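Local coordinates for protein putative alpha-L-fucosidase (Bacteroides thetaiotaomicron VPI-5482, PDB 3GZA) that probably hydrolyses alpha-L-fucosidic bonds, as a glycoside hydrolase family 29 enzyme that pairs a TIM-type catalytic barrel with a beta-sandwich domain, at residues 124-133 with 175-185. Numbering follows the deposited sequence.
Sequences QPGIYIGIRW and DLYMIWFDGGA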
# COMPACT_ATOMS: atom_id res chain seq x y z
N GLN A 124 11.85 24.73 -15.82
CA GLN A 124 10.55 24.12 -16.10
C GLN A 124 10.51 22.74 -15.44
O GLN A 124 11.37 21.90 -15.68
CB GLN A 124 10.37 23.98 -17.62
CG GLN A 124 10.32 25.36 -18.30
CD GLN A 124 10.40 25.31 -19.84
OE1 GLN A 124 9.44 24.96 -20.50
NE2 GLN A 124 11.55 25.66 -20.39
N PRO A 125 9.49 22.49 -14.61
CA PRO A 125 9.41 21.21 -13.93
C PRO A 125 8.76 20.11 -14.69
O PRO A 125 7.76 20.36 -15.33
CB PRO A 125 8.51 21.52 -12.70
CG PRO A 125 7.68 22.61 -13.14
CD PRO A 125 8.43 23.41 -14.16
N GLY A 126 9.34 18.93 -14.63
CA GLY A 126 8.72 17.74 -15.17
C GLY A 126 8.63 16.67 -14.09
O GLY A 126 9.25 16.75 -13.06
N ILE A 127 7.88 15.61 -14.39
CA ILE A 127 7.66 14.53 -13.42
C ILE A 127 7.94 13.18 -14.08
O ILE A 127 7.48 12.92 -15.20
CB ILE A 127 6.26 14.57 -12.83
CG1 ILE A 127 6.01 15.87 -12.02
CG2 ILE A 127 6.11 13.38 -11.87
CD1 ILE A 127 4.58 16.09 -11.50
N TYR A 128 8.71 12.35 -13.40
CA TYR A 128 9.00 10.99 -13.83
C TYR A 128 8.13 10.06 -12.98
O TYR A 128 8.02 10.22 -11.74
CB TYR A 128 10.48 10.73 -13.62
CG TYR A 128 11.09 9.36 -13.79
CD1 TYR A 128 10.74 8.28 -12.99
CD2 TYR A 128 12.07 9.16 -14.76
CE1 TYR A 128 11.33 7.05 -13.15
CE2 TYR A 128 12.68 7.94 -14.90
CZ TYR A 128 12.29 6.87 -14.10
OH TYR A 128 12.94 5.66 -14.23
N ILE A 129 7.57 9.07 -13.64
CA ILE A 129 6.67 8.13 -12.97
C ILE A 129 7.09 6.73 -13.39
O ILE A 129 7.09 6.40 -14.57
CB ILE A 129 5.19 8.38 -13.42
CG1 ILE A 129 4.81 9.84 -13.21
CG2 ILE A 129 4.24 7.44 -12.62
CD1 ILE A 129 3.42 10.21 -13.79
N GLY A 130 7.41 5.89 -12.41
CA GLY A 130 7.78 4.50 -12.66
C GLY A 130 6.57 3.62 -12.40
O GLY A 130 6.07 3.53 -11.26
N ILE A 131 6.02 3.03 -13.44
CA ILE A 131 4.89 2.09 -13.36
C ILE A 131 5.27 0.67 -13.80
O ILE A 131 4.48 -0.26 -13.70
CB ILE A 131 3.68 2.55 -14.24
CG1 ILE A 131 3.98 2.54 -15.74
CG2 ILE A 131 3.22 3.93 -13.83
CD1 ILE A 131 2.76 2.77 -16.54
N ARG A 132 6.51 0.50 -14.30
CA ARG A 132 6.95 -0.77 -14.83
C ARG A 132 7.30 -1.80 -13.75
O ARG A 132 7.09 -3.01 -13.95
CB ARG A 132 8.18 -0.50 -15.73
CG ARG A 132 8.72 -1.70 -16.43
CD ARG A 132 9.77 -1.35 -17.47
NE ARG A 132 10.12 -2.53 -18.27
CZ ARG A 132 11.28 -2.70 -18.91
NH1 ARG A 132 12.20 -1.76 -18.89
NH2 ARG A 132 11.51 -3.79 -19.62
N TRP A 133 7.87 -1.31 -12.67
CA TRP A 133 8.25 -2.13 -11.53
C TRP A 133 7.61 -1.53 -10.27
O TRP A 133 7.65 -0.32 -10.03
CB TRP A 133 9.78 -2.13 -11.33
CG TRP A 133 10.54 -2.19 -12.62
CD1 TRP A 133 11.05 -1.12 -13.29
CD2 TRP A 133 10.84 -3.35 -13.41
NE1 TRP A 133 11.63 -1.54 -14.47
CE2 TRP A 133 11.53 -2.91 -14.56
CE3 TRP A 133 10.63 -4.73 -13.25
CZ2 TRP A 133 11.98 -3.79 -15.53
CZ3 TRP A 133 11.08 -5.60 -14.23
CH2 TRP A 133 11.73 -5.11 -15.38
N ASP A 175 1.54 23.40 -14.77
CA ASP A 175 1.92 22.96 -16.13
C ASP A 175 3.31 22.36 -16.12
O ASP A 175 4.24 22.90 -15.53
CB ASP A 175 1.81 24.10 -17.12
CG ASP A 175 0.37 24.58 -17.31
OD1 ASP A 175 -0.58 23.87 -16.90
OD2 ASP A 175 0.16 25.67 -17.90
N LEU A 176 3.44 21.19 -16.75
CA LEU A 176 4.65 20.40 -16.71
C LEU A 176 5.40 20.38 -18.06
O LEU A 176 4.81 20.50 -19.13
CB LEU A 176 4.31 18.96 -16.35
CG LEU A 176 3.57 18.77 -15.02
CD1 LEU A 176 3.12 17.33 -14.83
CD2 LEU A 176 4.42 19.28 -13.87
N TYR A 177 6.70 20.21 -17.92
CA TYR A 177 7.60 20.18 -19.06
C TYR A 177 7.51 18.85 -19.76
O TYR A 177 7.46 18.81 -20.98
CB TYR A 177 9.03 20.45 -18.56
CG TYR A 177 10.05 20.53 -19.66
CD1 TYR A 177 10.24 21.70 -20.38
CD2 TYR A 177 10.92 19.45 -19.94
CE1 TYR A 177 11.20 21.78 -21.40
CE2 TYR A 177 11.84 19.54 -20.98
CZ TYR A 177 12.01 20.71 -21.67
OH TYR A 177 12.98 20.79 -22.66
N MSE A 178 7.59 17.78 -18.98
CA MSE A 178 7.44 16.45 -19.52
C MSE A 178 6.87 15.55 -18.43
O MSE A 178 6.94 15.90 -17.23
CB MSE A 178 8.81 15.83 -19.90
CG MSE A 178 9.73 15.52 -18.79
SE MSE A 178 11.23 14.45 -19.27
CE MSE A 178 12.23 15.75 -20.31
N ILE A 179 6.32 14.43 -18.90
CA ILE A 179 5.99 13.26 -18.08
C ILE A 179 6.87 12.18 -18.70
O ILE A 179 6.77 11.93 -19.90
CB ILE A 179 4.53 12.80 -18.11
CG1 ILE A 179 3.62 13.80 -17.38
CG2 ILE A 179 4.43 11.37 -17.51
CD1 ILE A 179 3.85 13.98 -15.87
N TRP A 180 7.74 11.59 -17.87
CA TRP A 180 8.69 10.56 -18.25
C TRP A 180 8.34 9.30 -17.51
O TRP A 180 8.41 9.25 -16.29
CB TRP A 180 10.09 10.99 -17.84
CG TRP A 180 11.27 10.09 -18.13
CD1 TRP A 180 11.26 8.75 -18.48
CD2 TRP A 180 12.65 10.45 -18.02
NE1 TRP A 180 12.53 8.29 -18.65
CE2 TRP A 180 13.41 9.31 -18.37
CE3 TRP A 180 13.32 11.64 -17.68
CZ2 TRP A 180 14.79 9.31 -18.36
CZ3 TRP A 180 14.70 11.64 -17.69
CH2 TRP A 180 15.42 10.47 -17.97
N PHE A 181 7.97 8.27 -18.24
CA PHE A 181 7.67 6.97 -17.65
C PHE A 181 8.90 6.08 -17.73
O PHE A 181 9.53 6.01 -18.80
CB PHE A 181 6.53 6.31 -18.38
CG PHE A 181 5.22 7.02 -18.20
CD1 PHE A 181 4.47 6.77 -17.07
CD2 PHE A 181 4.69 7.84 -19.17
CE1 PHE A 181 3.23 7.38 -16.88
CE2 PHE A 181 3.45 8.49 -18.95
CZ PHE A 181 2.75 8.25 -17.80
N ASP A 182 9.23 5.40 -16.62
CA ASP A 182 10.37 4.47 -16.57
C ASP A 182 10.23 3.35 -17.57
O ASP A 182 9.47 2.43 -17.35
CB ASP A 182 10.46 3.90 -15.12
CG ASP A 182 11.50 2.84 -14.96
OD1 ASP A 182 12.44 2.76 -15.81
OD2 ASP A 182 11.40 2.11 -13.94
N GLY A 183 11.02 3.39 -18.62
CA GLY A 183 10.87 2.41 -19.66
C GLY A 183 9.59 2.53 -20.45
O GLY A 183 9.19 1.58 -21.12
N GLY A 184 8.95 3.69 -20.40
CA GLY A 184 7.70 3.99 -21.08
C GLY A 184 6.50 3.45 -20.30
O GLY A 184 6.65 2.91 -19.22
N ALA A 185 5.32 3.55 -20.93
CA ALA A 185 4.07 3.11 -20.31
C ALA A 185 3.45 1.98 -21.12
O ALA A 185 2.24 1.72 -21.03
CB ALA A 185 3.13 4.31 -20.14
O HOH W 1 14.10 4.65 -16.83
O HOH W 2 7.04 3.01 -16.24
O HOH W 3 12.88 0.17 -16.63
O HOH W 4 8.99 1.49 -12.75
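Y128 turns its ring edge toward the face of W180, CD2 lying 3.6 Å from W180 CD2 and the planes 55° apart. The parallel register puts both side chains on one face of the sheet; CG anti to the backbone N in each (chi1 172° and -179°) sets how the rings lean along it, Y128 CD2 over the W180 ring. Beneath them strands 124-129 and 178-181 are laced by five backbone hydrogen bonds from Y177 N to P125 O through to D182 N to I129 O. On the other face the packing is apolar: I127 CD1 meets L176 CD1 at 3.8 Å, and I129 CB lies 4.1 Å from F181 CD1. The C-terminal ends are wet instead. The D182 carboxylate is bonded across to 124-133 through water: OD1 takes bonds from the water held by Y128 OH and from another shared by W133 NE1 and R132 NH1 (R132 NE bonds N141), while OD2 reaches W133 N through a third and touches the W133 ring edge, 3.3 Å from CD1. With an alanine at Y128, the W180 face would probably lose its edge partner and the D182-bound water its hydroxyl donor. The pair forms adjacent barrel staves, strand 75-79 flanking 124-129 and strand 207-209 flanking 178-181, with helix 110-121 packed on P125 and I127.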